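Local coordinates for AGR_L_2016p (Agrobacterium tumefaciens, PDB 2GVH), which probably hydrolyses acyl-CoA thioesters to free fatty acids and coenzyme A, using a chain built from two hot-dog thioesterase domains in tandem, at residues 176-179 / 180-183; 50-53 / 54-57; 190-193 / 194-198. All coordinates share one frame; numbering follows the deposited sequence.

Along the chain contact 2 comes first, then contact 1, then contact 3. Contact 2 lies on helix 49-67, which packs on the first five-stranded antiparallel sheet. Contacts 1 and 3 share helix 179-198 of the second hot-dog unit: contact 1 covers the loop leading in and the first turn, contact 3 the C-terminal end, with centres about 22 Å apart. The centre of contact 2 is about 23 Å from each of the others, and within one chain none touches another. Between subunits, however, residues of contact 2 pack on the helix start of contact 1. The two halves repeat one fold, each a five-stranded sheet of strand order 1-3-4-5-2 with its helix.

Contact 1 of 3, residues 176-179 / 180-183; sequences RMFG and GEAI
Phe-178 O is gripped by two backbone N-H groups of the first helical turn. Glu-181 N lies 2.8 Å from Phe-178 O, standing 61° out of the carbonyl plane, whereas Ala-182 N reaches Phe-178 O in that plane at 3.2 Å. One residue on, Ile-183 N bonds to Gly-179 O at 2.7 Å, the next rung of the helical pattern. Phe-178 is thus the N-cap of helix 179-198, the central helix of the second hot-dog domain; its psi of 138° is still that of the extended loop. Met-177, present as selenomethionine, lies against the outside of the turn. Its CG is anti to the backbone N (chi1 -175°) and the extended chain runs alongside the helix start, bringing Met-177 CE to 3.6 Å from Glu-181 O and Met-177 SE to 4.0 Å from Ala-182 CB. A long, flexible, unbranched chain suits this reach. The Phe-178 ring instead leads off to an edge-to-face stack with Phe-60 of a second subunit. With no side chain at Gly-180, Asp-56 of that subunit can come close, and its OD2 receives a weak hydrogen bond from Gly-180 N.

Contact 2 of 3, residues 50-53 / 54-57; sequences TGLA and LMDR
Leu-54 begins the second half of this helical run: Leu-54 N donates to Thr-50 O at 2.9 Å, with a weak second bond to Gly-51 O. Leu-54 CG is anti to its own carbonyl carbon (chi1 -73°), which leans the branch back along the helix until CG is 3.7 Å from Thr-50 O. The branched methyls then fill space against Phe-93 and Leu-31 of the sheet. Met-55, a selenomethionine, bonds through N to Gly-51 O at 3.1 Å. Its chain also starts back along the helix, laying CG over the turn at Gly-51, and Met-55 SE passes 4.3 Å from Leu-52 CD2. The bend at the last torsion (chi3 79°) then turns the methyl aside, a freedom that suits an unbranched side chain touching both Phe-93 and Phe-129. Both residues lie on the side of helix 49-67 that faces the sheet; this is the central helix of the first hot-dog domain, which its antiparallel sheet wraps. At Asp-56 the backbone N holds Leu-52 O at 3.0 Å. The buried carboxylate needs polar partners, and its OD1 is hydrogen-bonded to Thr-73 OG1; Asp-56 also packs on Gly-179 of a neighbouring subunit. The small methyl of Ala-53 suits a helix surface packed on Gly-180 of that same neighbour. Arg-57 N closes the series on Ala-53 O at 2.7 Å, and Arg-57 CB sits 3.6 Å from the same Ala-53 O. Beyond the backbone, the long arginine side chain lets NH1 make a salt bridge with Glu-164 OE2, joining this helix to strand 160-165 of the second sheet.

Contact 3 of 3, residues 190-193 / 194-198; sequences AFVA and ASRYC
Four backbone hydrogen bonds of the i to i+4 kind tie 190-193 to 194-198. Ala-194 N to Ala-190 O, Ser-195 N to Phe-191 O and Tyr-197 N to Ala-193 O are each 3.0 Å long, and Arg-196 N to Val-192 O is 2.9 Å. Ala-194 O in turn accepts from Cys-198 N, carrying the pattern into the last turn.

Side-chain contacts follow the same four-residue spacing. Ser-195 CB lies over one face of the Phe-191 ring, 4.1 Å from Phe-191 CE1; a small residue is well placed beside so broad a ring. Phe-191 CG is anti to the backbone N (chi1 174°), a choice that carries the ring forward along the helix to this meeting. Val-192 and Arg-196 run side by side and point the same way. Val-192 CG1 sits 3.8 Å above the plane of the Arg-196 guanidinium, offset toward its rim, and is also 4.0 Å from Arg-196 CD. The straight chain of the arginine from CG to NE lays CD and the guanidinium alongside Val-192 CG1.

The polar ends look elsewhere. Ser-195 OG is hydrogen-bonded to Lys-200 O just past the helix. Arg-196 carries its charge on to Glu-92, in a strand of the first sheet, where NH2 forms a salt bridge with Glu-92 OE1.

In the packing against the strands, Ala-190 and Ala-194 face the sheet: Ala-190 rests on Ile-238 and Phe-260, and Ala-194 on Ile-238 and Met-262, small side chains that let the helix settle near the strands. Here the C-terminal end of a long central helix lies against a curved antiparallel sheet, the hallmark of the hot-dog fold.

Contact 1 of 3, residues 176-179 / 180-183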
ATOM      1  N   ARG B 176      -4.997  -7.934  14.420  1.00 69.85           N
ATOM      2  CA  ARG B 176      -5.516  -9.152  13.819  1.00 68.04           C
ATOM      3  C   ARG B 176      -5.715  -8.891  12.356  1.00 67.40           C
ATOM      4  O   ARG B 176      -6.277  -7.843  11.984  1.00 68.23           O
ATOM      5  CB  ARG B 176      -6.871  -9.528  14.431  1.00 66.95           C
ATOM      6  CG  ARG B 176      -6.796 -10.017  15.844  1.00 70.62           C
ATOM      7  CD  ARG B 176      -8.102 -10.701  16.276  1.00 69.54           C
ATOM      8  NE  ARG B 176      -8.200 -10.849  17.729  1.00 74.16           N
ATOM      9  CZ  ARG B 176      -8.923 -10.053  18.515  1.00 76.19           C
ATOM     10  NH1 ARG B 176      -9.639  -9.047  17.987  1.00 75.22           N
ATOM     11  NH2 ARG B 176      -8.950 -10.271  19.828  1.00 73.94           N
HETATM   12  N   MSE B 177      -5.267  -9.819  11.516  1.00 64.28           N
HETATM   13  CA  MSE B 177      -5.464  -9.663  10.083  1.00 63.31           C
HETATM   14  C   MSE B 177      -6.968  -9.681   9.791  1.00 64.60           C
HETATM   15  O   MSE B 177      -7.690 -10.510  10.374  1.00 67.22           O
HETATM   16  CB  MSE B 177      -4.802 -10.806   9.351  1.00 61.23           C
HETATM   17  CG  MSE B 177      -4.836 -10.702   7.863  1.00 65.33           C
HETATM   18 SE   MSE B 177      -3.893 -12.207   7.085  1.00 74.72          SE
HETATM   19  CE  MSE B 177      -3.496 -11.340   5.333  1.00 69.69           C
ATOM     20  N   PHE B 178      -7.454  -8.761   8.958  1.00 62.14           N
ATOM     21  CA  PHE B 178      -8.826  -8.828   8.495  1.00 62.60           C
ATOM     22  C   PHE B 178      -8.970 -10.113   7.729  1.00 63.77           C
ATOM     23  O   PHE B 178      -8.096 -10.450   6.913  1.00 65.78           O
ATOM     24  CB  PHE B 178      -9.164  -7.675   7.535  1.00 60.89           C
ATOM     25  CG  PHE B 178      -9.103  -6.333   8.181  1.00 60.93           C
ATOM     26  CD1 PHE B 178     -10.125  -5.915   9.044  1.00 59.56           C
ATOM     27  CD2 PHE B 178      -8.031  -5.475   7.951  1.00 58.51           C
ATOM     28  CE1 PHE B 178     -10.047  -4.665   9.680  1.00 63.92           C
ATOM     29  CE2 PHE B 178      -7.952  -4.230   8.586  1.00 62.22           C
ATOM     30  CZ  PHE B 178      -8.966  -3.816   9.444  1.00 57.34           C
ATOM     31  N   GLY B 179     -10.081 -10.808   7.948  1.00 60.14           N
ATOM     32  CA  GLY B 179     -10.305 -12.104   7.311  1.00 59.89           C
ATOM     33  C   GLY B 179     -10.461 -11.851   5.822  1.00 64.57           C
ATOM     34  O   GLY B 179     -10.130 -12.723   4.979  1.00 66.58           O
ATOM     35  N   GLY B 180     -10.974 -10.675   5.461  1.00 61.50           N
ATOM     36  CA  GLY B 180     -11.083 -10.394   4.060  1.00 63.68           C
ATOM     37  C   GLY B 180      -9.713 -10.378   3.424  1.00 64.91           C
ATOM     38  O   GLY B 180      -9.538 -10.655   2.229  1.00 67.08           O
ATOM     39  N   GLU B 181      -8.709 -10.079   4.225  1.00 64.20           N
ATOM     40  CA  GLU B 181      -7.406  -9.920   3.646  1.00 64.02           C
ATOM     41  C   GLU B 181      -6.735 -11.294   3.573  1.00 61.57           C
ATOM     42  O   GLU B 181      -5.952 -11.563   2.705  1.00 63.12           O
ATOM     43  CB  GLU B 181      -6.633  -8.861   4.421  1.00 62.29           C
ATOM     44  CG  GLU B 181      -5.615  -8.195   3.592  1.00 72.56           C
ATOM     45  CD  GLU B 181      -6.130  -6.937   3.012  1.00 78.63           C
ATOM     46  OE1 GLU B 181      -6.966  -6.309   3.671  1.00 78.90           O
ATOM     47  OE2 GLU B 181      -5.724  -6.573   1.897  1.00 86.71           O
ATOM     48  N   ALA B 182      -7.123 -12.180   4.466  1.00 61.96           N
ATOM     49  CA  ALA B 182      -6.731 -13.557   4.386  1.00 60.58           C
ATOM     50  C   ALA B 182      -7.409 -14.238   3.225  1.00 61.52           C
ATOM     51  O   ALA B 182      -6.828 -15.133   2.578  1.00 60.86           O
ATOM     52  CB  ALA B 182      -7.065 -14.249   5.664  1.00 60.53           C
ATOM     53  N   ILE B 183      -8.655 -13.832   2.945  1.00 62.57           N
ATOM     54  CA  ILE B 183      -9.397 -14.452   1.875  1.00 62.64           C
ATOM     55  C   ILE B 183      -8.695 -14.085   0.581  1.00 64.45           C
ATOM     56  O   ILE B 183      -8.497 -14.940  -0.285  1.00 67.83           O
ATOM     57  CB  ILE B 183     -10.859 -14.001   1.874  1.00 65.29           C
ATOM     58  CG1 ILE B 183     -11.678 -14.800   2.887  1.00 65.72           C
ATOM     59  CG2 ILE B 183     -11.558 -14.183   0.481  1.00 61.28           C
ATOM     60  CD1 ILE B 183     -12.977 -14.084   3.243  1.00 64.41           C
TER

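Contact 2 of 3, residues 50-53 / 54-57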
ATOM      1  N   THR B  50      11.314  -3.013  -6.841  1.00 65.52           N
ATOM      2  CA  THR B  50      10.400  -3.799  -6.081  1.00 65.22           C
ATOM      3  C   THR B  50      10.787  -5.250  -6.187  1.00 65.76           C
ATOM      4  O   THR B  50      10.759  -5.992  -5.161  1.00 67.20           O
ATOM      5  CB  THR B  50       8.961  -3.573  -6.513  1.00 67.05           C
ATOM      6  OG1 THR B  50       8.654  -2.183  -6.353  1.00 70.57           O
ATOM      7  CG2 THR B  50       8.008  -4.356  -5.645  1.00 64.29           C
ATOM      8  N   GLY B  51      11.166  -5.663  -7.396  1.00 62.10           N
ATOM      9  CA  GLY B  51      11.685  -7.014  -7.596  1.00 61.27           C
ATOM     10  C   GLY B  51      12.752  -7.277  -6.548  1.00 62.01           C
ATOM     11  O   GLY B  51      12.771  -8.345  -5.896  1.00 59.85           O
ATOM     12  N   LEU B  52      13.617  -6.284  -6.358  1.00 62.51           N
ATOM     13  CA  LEU B  52      14.685  -6.416  -5.380  1.00 65.36           C
ATOM     14  C   LEU B  52      14.129  -6.602  -3.989  1.00 64.31           C
ATOM     15  O   LEU B  52      14.494  -7.550  -3.306  1.00 67.69           O
ATOM     16  CB  LEU B  52      15.621  -5.219  -5.419  1.00 64.89           C
ATOM     17  CG  LEU B  52      16.700  -5.444  -6.457  1.00 71.00           C
ATOM     18  CD1 LEU B  52      17.544  -4.213  -6.641  1.00 69.49           C
ATOM     19  CD2 LEU B  52      17.550  -6.619  -6.055  1.00 72.22           C
ATOM     20  N   ALA B  53      13.249  -5.698  -3.577  1.00 63.39           N
ATOM     21  CA  ALA B  53      12.604  -5.781  -2.263  1.00 62.98           C
ATOM     22  C   ALA B  53      12.000  -7.166  -1.945  1.00 63.07           C
ATOM     23  O   ALA B  53      12.144  -7.676  -0.845  1.00 66.22           O
ATOM     24  CB  ALA B  53      11.540  -4.665  -2.148  1.00 60.08           C
ATOM     25  N   LEU B  54      11.361  -7.786  -2.933  1.00 63.06           N
ATOM     26  CA  LEU B  54      10.699  -9.066  -2.752  1.00 62.30           C
ATOM     27  C   LEU B  54      11.705 -10.147  -2.601  1.00 63.91           C
ATOM     28  O   LEU B  54      11.506 -11.057  -1.787  1.00 66.00           O
ATOM     29  CB  LEU B  54       9.744  -9.405  -3.893  1.00 61.58           C
ATOM     30  CG  LEU B  54       8.436  -8.635  -3.962  1.00 63.21           C
ATOM     31  CD1 LEU B  54       7.396  -9.296  -4.852  1.00 59.17           C
ATOM     32  CD2 LEU B  54       7.867  -8.515  -2.629  1.00 67.69           C
HETATM   33  N   MSE B  55      12.794 -10.059  -3.349  1.00 64.24           N
HETATM   34  CA  MSE B  55      13.891 -10.992  -3.134  1.00 63.89           C
HETATM   35  C   MSE B  55      14.400 -10.906  -1.692  1.00 62.54           C
HETATM   36  O   MSE B  55      14.661 -11.918  -1.056  1.00 62.38           O
HETATM   37  CB  MSE B  55      15.012 -10.730  -4.108  1.00 64.82           C
HETATM   38  CG  MSE B  55      14.631 -10.963  -5.560  1.00 70.97           C
HETATM   39 SE   MSE B  55      16.102 -10.561  -6.839  1.00 77.84          SE
HETATM   40  CE  MSE B  55      17.088 -12.177  -6.594  1.00 71.70           C
ATOM     41  N   ASP B  56      14.523  -9.696  -1.155  1.00 60.74           N
ATOM     42  CA  ASP B  56      14.984  -9.593   0.200  1.00 61.06           C
ATOM     43  C   ASP B  56      13.912 -10.097   1.149  1.00 61.36           C
ATOM     44  O   ASP B  56      14.223 -10.809   2.104  1.00 59.57           O
ATOM     45  CB  ASP B  56      15.470  -8.183   0.493  1.00 62.56           C
ATOM     46  CG  ASP B  56      15.634  -7.900   1.971  1.00 71.51           C
ATOM     47  OD1 ASP B  56      16.728  -8.149   2.515  1.00 76.07           O
ATOM     48  OD2 ASP B  56      14.655  -7.383   2.577  1.00 73.83           O
ATOM     49  N   ARG B  57      12.637  -9.734   0.891  1.00 62.41           N
ATOM     50  CA  ARG B  57      11.566 -10.215   1.815  1.00 62.66           C
ATOM     51  C   ARG B  57      11.586 -11.752   1.988  1.00 64.21           C
ATOM     52  O   ARG B  57      11.550 -12.269   3.112  1.00 69.07           O
ATOM     53  CB  ARG B  57      10.195  -9.724   1.409  1.00 62.43           C
ATOM     54  CG  ARG B  57       9.173  -9.646   2.577  1.00 66.02           C
ATOM     55  CD  ARG B  57       7.733  -9.402   2.076  1.00 64.58           C
ATOM     56  NE  ARG B  57       7.680  -8.157   1.360  1.00 74.64           N
ATOM     57  CZ  ARG B  57       6.851  -7.878   0.363  1.00 77.91           C
ATOM     58  NH1 ARG B  57       5.961  -8.759  -0.073  1.00 67.15           N
ATOM     59  NH2 ARG B  57       6.921  -6.690  -0.211  1.00 84.81           N
TER

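Contact 3 of 3, residues 190-193 / 194-198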
ATOM      1  N   ALA B 190      -5.313 -19.228  -5.457  1.00 60.31           N
ATOM      2  CA  ALA B 190      -6.201 -19.919  -6.389  1.00 61.49           C
ATOM      3  C   ALA B 190      -5.962 -19.444  -7.831  1.00 63.39           C
ATOM      4  O   ALA B 190      -5.997 -20.221  -8.781  1.00 64.53           O
ATOM      5  CB  ALA B 190      -7.626 -19.669  -6.018  1.00 61.83           C
ATOM      6  N   PHE B 191      -5.718 -18.154  -7.999  1.00 61.75           N
ATOM      7  CA  PHE B 191      -5.389 -17.644  -9.311  1.00 60.94           C
ATOM      8  C   PHE B 191      -4.105 -18.269  -9.831  1.00 63.82           C
ATOM      9  O   PHE B 191      -4.037 -18.683 -10.961  1.00 64.37           O
ATOM     10  CB  PHE B 191      -5.247 -16.132  -9.257  1.00 60.92           C
ATOM     11  CG  PHE B 191      -4.769 -15.559 -10.529  1.00 64.98           C
ATOM     12  CD1 PHE B 191      -3.421 -15.652 -10.884  1.00 60.01           C
ATOM     13  CD2 PHE B 191      -5.652 -14.989 -11.415  1.00 59.25           C
ATOM     14  CE1 PHE B 191      -2.959 -15.167 -12.090  1.00 59.09           C
ATOM     15  CE2 PHE B 191      -5.193 -14.484 -12.618  1.00 68.50           C
ATOM     16  CZ  PHE B 191      -3.849 -14.576 -12.959  1.00 68.53           C
ATOM     17  N   VAL B 192      -3.084 -18.361  -8.982  1.00 66.43           N
ATOM     18  CA  VAL B 192      -1.810 -18.936  -9.374  1.00 65.48           C
ATOM     19  C   VAL B 192      -1.992 -20.383  -9.850  1.00 65.99           C
ATOM     20  O   VAL B 192      -1.733 -20.677 -11.007  1.00 69.19           O
ATOM     21  CB  VAL B 192      -0.779 -18.840  -8.213  1.00 68.38           C
ATOM     22  CG1 VAL B 192       0.444 -19.797  -8.419  1.00 60.09           C
ATOM     23  CG2 VAL B 192      -0.345 -17.397  -8.002  1.00 67.84           C
ATOM     24  N   ALA B 193      -2.447 -21.276  -8.980  1.00 63.65           N
ATOM     25  CA  ALA B 193      -2.711 -22.686  -9.346  1.00 60.20           C
ATOM     26  C   ALA B 193      -3.590 -22.902 -10.576  1.00 61.88           C
ATOM     27  O   ALA B 193      -3.212 -23.666 -11.466  1.00 62.69           O
ATOM     28  CB  ALA B 193      -3.310 -23.448  -8.169  1.00 58.11           C
ATOM     29  N   ALA B 194      -4.762 -22.268 -10.632  1.00 61.90           N
ATOM     30  CA  ALA B 194      -5.597 -22.289 -11.867  1.00 62.85           C
ATOM     31  C   ALA B 194      -4.833 -21.920 -13.117  1.00 62.59           C
ATOM     32  O   ALA B 194      -4.834 -22.653 -14.100  1.00 63.08           O
ATOM     33  CB  ALA B 194      -6.829 -21.331 -11.749  1.00 62.84           C
ATOM     34  N   SER B 195      -4.167 -20.778 -13.064  1.00 62.57           N
ATOM     35  CA  SER B 195      -3.556 -20.193 -14.262  1.00 61.89           C
ATOM     36  C   SER B 195      -2.406 -21.026 -14.726  1.00 61.55           C
ATOM     37  O   SER B 195      -2.244 -21.275 -15.909  1.00 61.32           O
ATOM     38  CB  SER B 195      -3.087 -18.773 -13.988  1.00 60.85           C
ATOM     39  OG  SER B 195      -2.362 -18.305 -15.093  1.00 57.49           O
ATOM     40  N   ARG B 196      -1.606 -21.467 -13.777  1.00 63.75           N
ATOM     41  CA  ARG B 196      -0.543 -22.450 -14.068  1.00 65.50           C
ATOM     42  C   ARG B 196      -1.097 -23.678 -14.746  1.00 64.96           C
ATOM     43  O   ARG B 196      -0.531 -24.137 -15.713  1.00 66.32           O
ATOM     44  CB  ARG B 196       0.250 -22.826 -12.807  1.00 64.09           C
ATOM     45  CG  ARG B 196       1.283 -21.761 -12.440  1.00 63.37           C
ATOM     46  CD  ARG B 196       2.055 -22.132 -11.208  1.00 62.11           C
ATOM     47  NE  ARG B 196       3.163 -21.223 -10.908  1.00 65.27           N
ATOM     48  CZ  ARG B 196       3.918 -21.325  -9.816  1.00 71.11           C
ATOM     49  NH1 ARG B 196       3.683 -22.280  -8.920  1.00 65.97           N
ATOM     50  NH2 ARG B 196       4.923 -20.487  -9.609  1.00 61.75           N
ATOM     51  N   TYR B 197      -2.237 -24.173 -14.277  1.00 66.22           N
ATOM     52  CA  TYR B 197      -2.836 -25.388 -14.844  1.00 67.04           C
ATOM     53  C   TYR B 197      -3.252 -25.202 -16.291  1.00 65.55           C
ATOM     54  O   TYR B 197      -2.955 -26.021 -17.125  1.00 63.37           O
ATOM     55  CB  TYR B 197      -4.053 -25.811 -14.027  1.00 68.19           C
ATOM     56  CG  TYR B 197      -4.610 -27.135 -14.440  1.00 72.99           C
ATOM     57  CD1 TYR B 197      -4.096 -28.318 -13.912  1.00 76.83           C
ATOM     58  CD2 TYR B 197      -5.632 -27.223 -15.382  1.00 70.99           C
ATOM     59  CE1 TYR B 197      -4.594 -29.555 -14.301  1.00 75.55           C
ATOM     60  CE2 TYR B 197      -6.134 -28.467 -15.780  1.00 74.42           C
ATOM     61  CZ  TYR B 197      -5.606 -29.624 -15.228  1.00 74.44           C
ATOM     62  OH  TYR B 197      -6.078 -30.863 -15.597  1.00 75.35           O
ATOM     63  N   CYS B 198      -3.955 -24.126 -16.600  1.00 66.06           N
ATOM     64  CA  CYS B 198      -4.493 -24.005 -17.940  1.00 66.65           C
ATOM     65  C   CYS B 198      -3.562 -23.261 -18.922  1.00 67.56           C
ATOM     66  O   CYS B 198      -3.780 -23.301 -20.118  1.00 69.03           O
ATOM     67  CB  CYS B 198      -5.866 -23.356 -17.867  1.00 67.08           C
ATOM     68  SG  CYS B 198      -5.886 -21.589 -17.390  1.00 70.51           S
TER